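Local coordinates for xyloglucan-specific endo-beta-1,4-glucanase BoGH9A (PDB 6DHT), which cleaves the beta-1,4-linked glucan backbone of xyloglucan internally, releasing xyloglucan oligosaccharides, at residues A[353-356]-A[357-360]; A[458-461]-A[462-465]. All blocks are in the same frame, centred on the assembly; numbering follows the deposited sequence.

Contact 1: A[353-356]-A[357-360]; sequences TGKE and IYRE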
loop_
_atom_site.group_PDB
_atom_site.type_symbol
_atom_site.label_atom_id
_atom_site.label_comp_id
_atom_site.label_asym_id
_atom_site.label_seq_id
_atom_site.Cartn_x
_atom_site.Cartn_y
_atom_site.Cartn_z
ATOM N N THR A 353 13.667 -11.424 19.178
ATOM C CA THR A 353 14.508 -12.364 19.934
ATOM C C THR A 353 15.289 -11.700 21.052
ATOM O O THR A 353 15.715 -12.380 21.990
ATOM C CB THR A 353 15.542 -13.093 19.037
ATOM O OG1 THR A 353 16.578 -12.194 18.627
ATOM C CG2 THR A 353 14.878 -13.749 17.838
ATOM N N GLY A 354 15.528 -10.400 20.940
ATOM C CA GLY A 354 16.347 -9.693 21.907
ATOM C C GLY A 354 17.837 -9.888 21.721
ATOM O O GLY A 354 18.626 -9.295 22.462
ATOM N N LYS A 355 18.233 -10.681 20.733
ATOM C CA LYS A 355 19.651 -11.035 20.571
ATOM C C LYS A 355 20.528 -9.922 20.002
ATOM O O LYS A 355 20.257 -9.342 18.939
ATOM C CB LYS A 355 19.804 -12.324 19.758
ATOM C CG LYS A 355 19.186 -13.519 20.411
ATOM C CD LYS A 355 19.446 -14.787 19.620
ATOM C CE LYS A 355 19.043 -16.016 20.419
ATOM N NZ LYS A 355 19.212 -17.255 19.626
ATOM N N GLU A 356 21.596 -9.616 20.727
ATOM C CA GLU A 356 22.513 -8.549 20.360
ATOM C C GLU A 356 23.173 -8.791 19.003
ATOM O O GLU A 356 23.552 -7.860 18.296
ATOM C CB GLU A 356 23.564 -8.352 21.471
ATOM C CG GLU A 356 22.949 -7.990 22.816
ATOM C CD GLU A 356 23.962 -7.926 23.959
ATOM O OE1 GLU A 356 25.153 -8.238 23.745
ATOM O OE2 GLU A 356 23.559 -7.551 25.080
ATOM N N ILE A 357 23.302 -10.055 18.622
ATOM C CA ILE A 357 23.933 -10.377 17.361
ATOM C C ILE A 357 23.121 -9.795 16.189
ATOM O O ILE A 357 23.688 -9.344 15.194
ATOM C CB ILE A 357 24.149 -11.902 17.231
ATOM C CG1 ILE A 357 25.084 -12.215 16.078
ATOM C CG2 ILE A 357 22.823 -12.653 17.100
ATOM C CD1 ILE A 357 25.645 -13.628 16.156
ATOM N N TYR A 358 21.796 -9.770 16.329
ATOM C CA TYR A 358 20.949 -9.131 15.318
ATOM C C TYR A 358 21.004 -7.599 15.373
ATOM O O TYR A 358 21.046 -6.948 14.340
ATOM C CB TYR A 358 19.504 -9.613 15.456
ATOM C CG TYR A 358 19.288 -11.046 15.074
ATOM C CD1 TYR A 358 19.655 -11.494 13.815
ATOM C CD2 TYR A 358 18.700 -11.944 15.943
ATOM C CE1 TYR A 358 19.467 -12.796 13.434
ATOM C CE2 TYR A 358 18.505 -13.266 15.571
ATOM C CZ TYR A 358 18.890 -13.680 14.309
ATOM O OH TYR A 358 18.694 -14.987 13.925
ATOM N N ARG A 359 21.008 -7.037 16.581
ATOM C CA ARG A 359 21.160 -5.603 16.756
ATOM C C ARG A 359 22.385 -5.065 16.021
ATOM O O ARG A 359 22.325 -4.045 15.344
ATOM C CB ARG A 359 21.258 -5.242 18.240
ATOM C CG ARG A 359 21.460 -3.747 18.476
ATOM C CD ARG A 359 21.931 -3.445 19.867
ATOM N NE ARG A 359 21.766 -2.022 20.165
ATOM C CZ ARG A 359 22.602 -1.056 19.789
ATOM N NH1 ARG A 359 23.691 -1.334 19.099
ATOM N NH2 ARG A 359 22.347 0.210 20.107
ATOM N N GLU A 360 23.518 -5.746 16.168
ATOM C CA GLU A 360 24.744 -5.268 15.562
ATOM C C GLU A 360 24.610 -5.227 14.053
ATOM O O GLU A 360 25.119 -4.315 13.423
ATOM C CB GLU A 360 25.922 -6.158 15.990
ATOM C CG GLU A 360 27.240 -5.933 15.249
ATOM C CD GLU A 360 27.836 -4.553 15.465
ATOM O OE1 GLU A 360 27.432 -3.858 16.419
ATOM O OE2 GLU A 360 28.720 -4.159 14.674
#
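The ring of Tyr358 is the main flat group here, and Thr353 meets it at its edge: OG1 of Thr353 lies near the ring plane, 3.4 Å from CD2 of Tyr358, with the two side chains crossing at about a right angle. CB of Lys355 approaches the same CD2 obliquely, at 4.0 Å. The ring also packs edge-to-face with Tyr304, and the Tyr358 side chain touches Leu349 and Tyr350 of helix 339-353.

The motif is a tight helix-to-helix connection at the surface of the (alpha/alpha)6 catalytic barrel of family 9. Helix 339-353 ends at Thr353, Gly354 takes a positive phi (79°), and helix 356-364 starts after Lys355 at the N-cap position. An ST turn closes the corner: the amide N of Lys355 donates to OG1 of Thr353 over 3.1 Å. With chi1 at 72°, OG1 sits between the backbone N and the carbonyl carbon, where it faces both this amide and the ring edge; it is also hydrogen-bonded to Leu349 O.

Lys355 contributes mainly its CB, which also reaches CG2 of Ile357 at 4.0 Å, while the extended remainder of the chain leads away. Tyr358 and Arg359 hold the new helix to its surroundings through partners outside this corner: the phenol OH is hydrogen-bonded to Glu301, and the guanidinium of Arg359 forms a salt bridge with Asp397.

The first turn of that helix is gripped loosely at its start. Lys355 O receives two weak bonds, from the N of Tyr358 at 3.1 Å and from the N of Arg359 at 3.4 Å. One residue on, the bonding is regular: Glu360 N donates to Glu356 O over 3.0 Å.

Contact 2: A[458-461]-A[462-465]; sequences TGKD and VYLT. With EDO (1,2-ethanediol), chain N.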
loop_
_atom_site.group_PDB
_atom_site.type_symbol
_atom_site.label_atom_id
_atom_site.label_comp_id
_atom_site.label_asym_id
_atom_site.label_seq_id
_atom_site.Cartn_x
_atom_site.Cartn_y
_atom_site.Cartn_z
ATOM N N THR A 458 6.091 13.453 17.354
ATOM C CA THR A 458 6.255 14.850 17.810
ATOM C C THR A 458 5.010 15.492 18.382
ATOM O O THR A 458 5.111 16.425 19.205
ATOM C CB THR A 458 6.717 15.774 16.667
ATOM O OG1 THR A 458 5.722 15.813 15.615
ATOM C CG2 THR A 458 8.067 15.333 16.108
ATOM N N GLY A 459 3.824 15.039 17.975
ATOM C CA GLY A 459 2.581 15.707 18.339
ATOM C C GLY A 459 2.345 16.999 17.567
ATOM O O GLY A 459 1.407 17.744 17.895
ATOM N N LYS A 460 3.181 17.292 16.570
ATOM C CA LYS A 460 3.016 18.516 15.771
ATOM C C LYS A 460 1.962 18.292 14.693
ATOM O O LYS A 460 2.191 17.558 13.714
ATOM C CB LYS A 460 4.338 18.958 15.148
ATOM C CG LYS A 460 5.391 19.406 16.157
ATOM C CD LYS A 460 6.753 19.707 15.513
ATOM C CE LYS A 460 6.642 20.697 14.352
ATOM N NZ LYS A 460 7.958 21.328 14.015
ATOM N N ASP A 461 0.826 18.963 14.881
ATOM C CA ASP A 461 -0.345 18.814 14.032
ATOM C C ASP A 461 -0.041 19.071 12.562
ATOM O O ASP A 461 -0.677 18.478 11.701
ATOM C CB ASP A 461 -1.463 19.771 14.476
ATOM C CG ASP A 461 -2.159 19.333 15.755
ATOM O OD1 ASP A 461 -2.197 18.129 16.069
ATOM O OD2 ASP A 461 -2.708 20.211 16.450
ATOM N N VAL A 462 0.926 19.933 12.258
ATOM C CA VAL A 462 1.217 20.279 10.868
ATOM C C VAL A 462 1.556 19.045 10.022
ATOM O O VAL A 462 1.203 18.963 8.853
ATOM C CB VAL A 462 2.336 21.359 10.790
ATOM C CG1 VAL A 462 3.662 20.820 11.283
ATOM C CG2 VAL A 462 2.455 21.929 9.403
ATOM N N TYR A 463 2.240 18.071 10.609
ATOM C CA TYR A 463 2.587 16.893 9.831
ATOM C C TYR A 463 1.324 16.090 9.471
ATOM O O TYR A 463 1.186 15.607 8.342
ATOM C CB TYR A 463 3.520 16.032 10.660
ATOM C CG TYR A 463 4.883 16.635 10.956
ATOM C CD1 TYR A 463 5.685 17.163 9.964
ATOM C CD2 TYR A 463 5.373 16.633 12.250
ATOM C CE1 TYR A 463 6.926 17.678 10.243
ATOM C CE2 TYR A 463 6.615 17.127 12.537
ATOM C CZ TYR A 463 7.387 17.647 11.549
ATOM O OH TYR A 463 8.632 18.156 11.842
ATOM N N LEU A 464 0.421 15.943 10.426
ATOM C CA LEU A 464 -0.827 15.223 10.202
ATOM C C LEU A 464 -1.723 15.965 9.206
ATOM O O LEU A 464 -2.341 15.355 8.336
ATOM C CB LEU A 464 -1.535 14.975 11.524
ATOM C CG LEU A 464 -2.802 14.139 11.453
ATOM C CD1 LEU A 464 -2.468 12.774 10.902
ATOM C CD2 LEU A 464 -3.434 14.033 12.811
ATOM N N THR A 465 -1.763 17.290 9.320
ATOM C CA THR A 465 -2.547 18.101 8.412
ATOM C C THR A 465 -2.099 17.830 6.995
ATOM O O THR A 465 -2.934 17.709 6.070
ATOM C CB THR A 465 -2.370 19.581 8.761
ATOM O OG1 THR A 465 -2.975 19.823 10.023
ATOM C CG2 THR A 465 -3.063 20.469 7.748
HETATM C C1 EDO N . -4.588 17.999 13.847
HETATM O O1 EDO N . -3.937 16.969 14.600
HETATM C C2 EDO N . -3.965 18.086 12.457
HETATM O O2 EDO N . -4.729 17.317 11.519
HETATM O O HOH W 1 9.732 18.767 14.397
#
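An ST turn joins helix 439-458 to helix 461-474 at the surface of the barrel, and Tyr463 packs back against it. Thr458 OG1 accepts from Lys460 N at 3.1 Å and meets the ring edge in plane, 3.5 Å from CE2 of Tyr463. Lys460 runs across the Tyr463 side chain obliquely: CB and CD of Lys460 each lie 3.9 Å from Tyr463 CE2. A bend at chi3 (53°) then turns its ammonium toward the phenol, and one water joins them, accepting from Lys460 NZ and donating to Tyr463 OH at 2.8 Å. That hydroxyl is also hydrogen-bonded to Asp413.

In the first turn of the helix Tyr463 N bonds Lys460 O, and Thr465 N bonds Asp461 O at 2.9 Å. A 1,2-ethanediol, probably from crystallisation, donates through O1 to OD1 of Asp461 and rests against Leu464 CD2.

A phenylalanine in place of Tyr463 would probably leave Asp413 and the bridging water without their hydroxyl partner. Hydrogen-bonded to the Asp413 carboxylate and to a water that also takes a proton from the Lys460 ammonium in a hydrogen bond, the phenol is likely to be polarised.

How the contacts relate
Contacts 1 and 2 are two renderings of one local design, used at separate places in the catalytic domain. In each, a threonine at the end of one helix is followed by a glycine of positive phi and a lysine, and a tyrosine five residues after the threonine is set against its hydroxyl. They come in series along the chain, with centres about 33 Å apart and nearest atoms about 21 Å apart, so neither touches the other. Only in contact 2 does the lysine chain stay beside the tyrosine and share a water with its hydroxyl. Both corners lie away from the probable catalytic residues, among them Asp171 and Glu548, and from the calcium and magnesium sites, and belong to the helical scaffold.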